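Local coordinates for protein N-acetylglucosamine-6-phosphate deacetylase (Thermotoga maritima, PDB 1O12) that probably removes the acetyl group from N-acetylglucosamine 6-phosphate, as a metal-dependent hydrolase of the NagA family, at residues M78-F81 with L82-Q85; S189-T192 with F193-M197. One frame throughout, in Å; residues are numbered along the deposited sequence.

In the fold
Both contacts are local, each within one continuous piece of chain, contact 1 along a helix and contact 2 where a loop enters one; both belong to the amidohydrolase family part of the protein, of the TIM-barrel clan. Contact 1 (78-85) runs out of the end of helix 75-83, whereas contact 2 (189-197) holds the beginning of helix 193-200, so one deals with a helix C-terminus and the other with an N-terminus. They lie on opposite sides of the chain's centre, with centres 36 Å apart and nearest atoms about 23 Å apart. The side chain of Met78 is about 11 Å from that of the iron ligand Glu127, and that of Ala191 about 10 Å from that of the ligand His188.

Contact 1. Residues M78-F81 with L82-Q85; sequences MEEF and LYSQ
Tyr83 lies alongside Glu79, one helical turn earlier, both side chains pointing the same way, and this pair is the tight part of the contact. The Tyr83 hydroxyl OH donates to Glu79 OE1 over 2.7 Å, reaching the carboxylate on its anti side and 25° out of its plane. Nearer the backbone, Glu79 CG packs against Tyr83 CE2 at 3.4 Å, and the ring turns one face to Glu79 O. An extended glutamate suits the place: CG lies opposite the backbone N (chi1 173°) and the rest runs straight to the phenol. The other carboxylate oxygen, OE2, is hydrogen-bonded to Tyr112 of helix 99-115 and to Thr119 in the loop after it, both of the same chain. A phenylalanine in place of Tyr83 would probably leave Glu79 OE1 without its phenol donor and the carboxylate less firmly fixed.

Glu80 is the loose, exposed side, its OE1 merely standing 4.1 Å from Tyr83 CD2 at the ring edge. At the helix end, Phe81 O receives Ser84 N at 2.7 Å, while the hydroxyl OG of Ser84 lies over one face of the Phe81 ring.

Beyond these residues, Leu82 and Met78 bury apolar ends against strands 61-65 and 87-93, Phe81 meets the ring of Phe306, and Tyr83 rests on strand 370-374.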
# COMPACT_ATOMS: atom_id res chain seq x y z
N MSE A 78 -34.27 2.61 -13.26
CA MSE A 78 -33.12 2.39 -12.40
C MSE A 78 -33.54 2.36 -10.94
O MSE A 78 -33.21 1.41 -10.21
CB MSE A 78 -32.08 3.48 -12.62
CG MSE A 78 -31.47 3.43 -14.00
SE MSE A 78 -30.16 4.83 -14.42
CE MSE A 78 -28.69 4.26 -13.28
N GLU A 79 -34.30 3.37 -10.51
CA GLU A 79 -34.73 3.44 -9.12
C GLU A 79 -35.44 2.19 -8.61
O GLU A 79 -35.07 1.61 -7.59
CB GLU A 79 -35.65 4.64 -8.89
CG GLU A 79 -36.28 4.67 -7.50
CD GLU A 79 -36.99 5.99 -7.19
OE1 GLU A 79 -37.57 6.12 -6.09
OE2 GLU A 79 -36.96 6.92 -8.04
N GLU A 80 -36.47 1.81 -9.35
CA GLU A 80 -37.28 0.67 -9.03
C GLU A 80 -36.42 -0.61 -8.90
O GLU A 80 -36.60 -1.39 -7.96
CB GLU A 80 -38.35 0.55 -10.13
CG GLU A 80 -39.46 -0.45 -9.85
CD GLU A 80 -39.86 -0.50 -8.37
OE1 GLU A 80 -40.09 0.58 -7.75
OE2 GLU A 80 -39.96 -1.63 -7.83
N PHE A 81 -35.48 -0.84 -9.80
CA PHE A 81 -34.67 -2.04 -9.67
C PHE A 81 -33.76 -1.99 -8.45
O PHE A 81 -33.66 -2.96 -7.68
CB PHE A 81 -33.82 -2.28 -10.90
CG PHE A 81 -32.98 -3.51 -10.80
CD1 PHE A 81 -33.58 -4.77 -10.82
CD2 PHE A 81 -31.60 -3.42 -10.60
CE1 PHE A 81 -32.82 -5.94 -10.62
CE2 PHE A 81 -30.84 -4.59 -10.40
CZ PHE A 81 -31.45 -5.85 -10.41
N LEU A 82 -33.08 -0.85 -8.28
CA LEU A 82 -32.14 -0.66 -7.18
C LEU A 82 -32.68 -0.99 -5.79
O LEU A 82 -31.92 -1.40 -4.90
CB LEU A 82 -31.59 0.76 -7.22
CG LEU A 82 -30.70 0.94 -8.45
CD1 LEU A 82 -29.97 2.25 -8.36
CD2 LEU A 82 -29.70 -0.20 -8.56
N TYR A 83 -33.99 -0.82 -5.60
CA TYR A 83 -34.59 -1.12 -4.32
C TYR A 83 -34.42 -2.60 -4.03
O TYR A 83 -34.28 -3.00 -2.87
CB TYR A 83 -36.07 -0.73 -4.31
CG TYR A 83 -36.28 0.78 -4.18
CD1 TYR A 83 -35.56 1.52 -3.24
CD2 TYR A 83 -37.20 1.46 -4.99
CE1 TYR A 83 -35.74 2.90 -3.12
CE2 TYR A 83 -37.39 2.85 -4.87
CZ TYR A 83 -36.65 3.55 -3.94
OH TYR A 83 -36.79 4.89 -3.83
N SER A 84 -34.41 -3.42 -5.08
CA SER A 84 -34.23 -4.87 -4.92
C SER A 84 -32.79 -5.21 -4.58
O SER A 84 -32.46 -6.37 -4.39
CB SER A 84 -34.59 -5.61 -6.19
OG SER A 84 -33.64 -5.36 -7.21
N GLN A 85 -31.92 -4.20 -4.52
CA GLN A 85 -30.53 -4.42 -4.17
C GLN A 85 -30.28 -3.72 -2.84
O GLN A 85 -29.14 -3.64 -2.37
CB GLN A 85 -29.61 -3.87 -5.26
CG GLN A 85 -29.68 -4.64 -6.54
CD GLN A 85 -29.36 -6.10 -6.34
OE1 GLN A 85 -28.34 -6.43 -5.78
NE2 GLN A 85 -30.25 -6.98 -6.79

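Contact 2. Residues S189-T192 with F193-M197; sequences SIAT and FEEFM
Thr192 and Glu195 meet across the first turn of helix 193-200, their side chains crossing at a slant. Glu195 OE1 takes the backbone N of Thr192 at 2.9 Å with its anti lone pair, the N-H pointing almost straight at it (167°). In return, Thr192 OG1 accepts from Glu195 N at 3.3 Å. The threonine hydroxyl can do this because chi1 of 59° sets OG1 between its own backbone N and carbonyl carbon, where it meets Glu195 N. Glu195 holds CG anti to the carbonyl carbon (chi1 -69°), with the chain extended beyond it, and CG passes Thr192 OG1 at 3.3 Å before the carboxylate arrives at the threonine N. A weak bond from Thr192 OG1 to the same Glu195 OE1 adds to the grip.

This reciprocal pairing is a capping box, with Thr192 as the N-cap. Threonine suits the position because its short hydroxyl can stand in for the carbonyl that a preceding turn would offer, and glutamate three residues on is long enough to return the favour. Its negative charge probably also sits well near the positive end of the helix dipole. Behind the cap, Phe196 N bonds to Thr192 O and begins the regular helical pattern.

Ala191 offers only a methyl, and CB rests 3.7 Å from Glu195 OE1, where a small residue probably leaves room for the carboxylate. Water 1 donates to that oxygen and to Ile190 O. Just upstream, Ser189 OG accepts from Ala191 N at 2.8 Å in an ST turn, and is also bonded to Glu167. Phe193 and Phe196 pack on Ala227 of helix 223-230, while Phe193 also touches Glu248 of the second subunit.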
# COMPACT_ATOMS: atom_id res chain seq x y z
N SER A 189 -6.73 9.74 -14.65
CA SER A 189 -5.66 10.71 -14.66
C SER A 189 -4.27 10.12 -14.58
O SER A 189 -4.08 8.99 -14.13
CB SER A 189 -5.88 11.66 -13.48
OG SER A 189 -4.66 12.12 -12.93
N ILE A 190 -3.27 10.87 -15.04
CA ILE A 190 -1.88 10.41 -14.92
C ILE A 190 -1.15 11.34 -13.98
O ILE A 190 0.05 11.26 -13.83
CB ILE A 190 -1.10 10.36 -16.26
CG1 ILE A 190 -1.24 11.69 -17.01
CG2 ILE A 190 -1.55 9.18 -17.08
CD1 ILE A 190 -0.72 11.58 -18.45
N ALA A 191 -1.89 12.23 -13.34
CA ALA A 191 -1.31 13.18 -12.41
C ALA A 191 -0.34 12.55 -11.40
O ALA A 191 -0.51 11.41 -10.92
CB ALA A 191 -2.41 13.92 -11.67
N THR A 192 0.67 13.33 -11.05
CA THR A 192 1.68 12.91 -10.11
C THR A 192 1.12 13.13 -8.72
O THR A 192 0.02 13.64 -8.55
CB THR A 192 2.94 13.77 -10.26
OG1 THR A 192 2.59 15.15 -10.04
CG2 THR A 192 3.53 13.63 -11.66
N PHE A 193 1.89 12.76 -7.72
CA PHE A 193 1.51 12.94 -6.33
C PHE A 193 1.34 14.42 -6.00
O PHE A 193 0.39 14.79 -5.29
CB PHE A 193 2.58 12.36 -5.43
CG PHE A 193 2.35 12.62 -3.97
CD1 PHE A 193 1.43 11.86 -3.26
CD2 PHE A 193 3.05 13.62 -3.32
CE1 PHE A 193 1.21 12.09 -1.92
CE2 PHE A 193 2.84 13.86 -1.96
CZ PHE A 193 1.92 13.09 -1.26
N GLU A 194 2.23 15.27 -6.52
CA GLU A 194 2.14 16.70 -6.22
C GLU A 194 0.97 17.39 -6.91
O GLU A 194 0.41 18.35 -6.37
CB GLU A 194 3.45 17.44 -6.57
CG GLU A 194 4.69 17.04 -5.72
CD GLU A 194 4.52 17.29 -4.20
OE1 GLU A 194 5.34 16.73 -3.42
OE2 GLU A 194 3.59 18.04 -3.79
N GLU A 195 0.61 16.92 -8.10
CA GLU A 195 -0.49 17.53 -8.82
C GLU A 195 -1.80 17.18 -8.14
O GLU A 195 -2.72 18.00 -8.07
CB GLU A 195 -0.51 17.08 -10.28
CG GLU A 195 0.65 17.65 -11.06
CD GLU A 195 0.75 17.06 -12.45
OE1 GLU A 195 0.69 15.81 -12.60
OE2 GLU A 195 0.90 17.86 -13.40
N PHE A 196 -1.89 15.97 -7.62
CA PHE A 196 -3.08 15.58 -6.90
C PHE A 196 -3.11 16.41 -5.61
O PHE A 196 -4.17 16.91 -5.23
CB PHE A 196 -3.02 14.09 -6.54
CG PHE A 196 -4.05 13.69 -5.54
CD1 PHE A 196 -5.33 13.38 -5.94
CD2 PHE A 196 -3.74 13.69 -4.20
CE1 PHE A 196 -6.30 13.06 -4.99
CE2 PHE A 196 -4.70 13.38 -3.25
CZ PHE A 196 -5.98 13.07 -3.64
N MSE A 197 -1.96 16.55 -4.96
CA MSE A 197 -1.86 17.31 -3.71
C MSE A 197 -2.34 18.77 -3.81
O MSE A 197 -2.81 19.35 -2.81
CB MSE A 197 -0.42 17.30 -3.19
CG MSE A 197 0.00 15.99 -2.58
SE MSE A 197 -0.97 15.55 -0.91
CE MSE A 197 -0.02 16.75 0.32
O HOH W 1 1.26 13.84 -15.08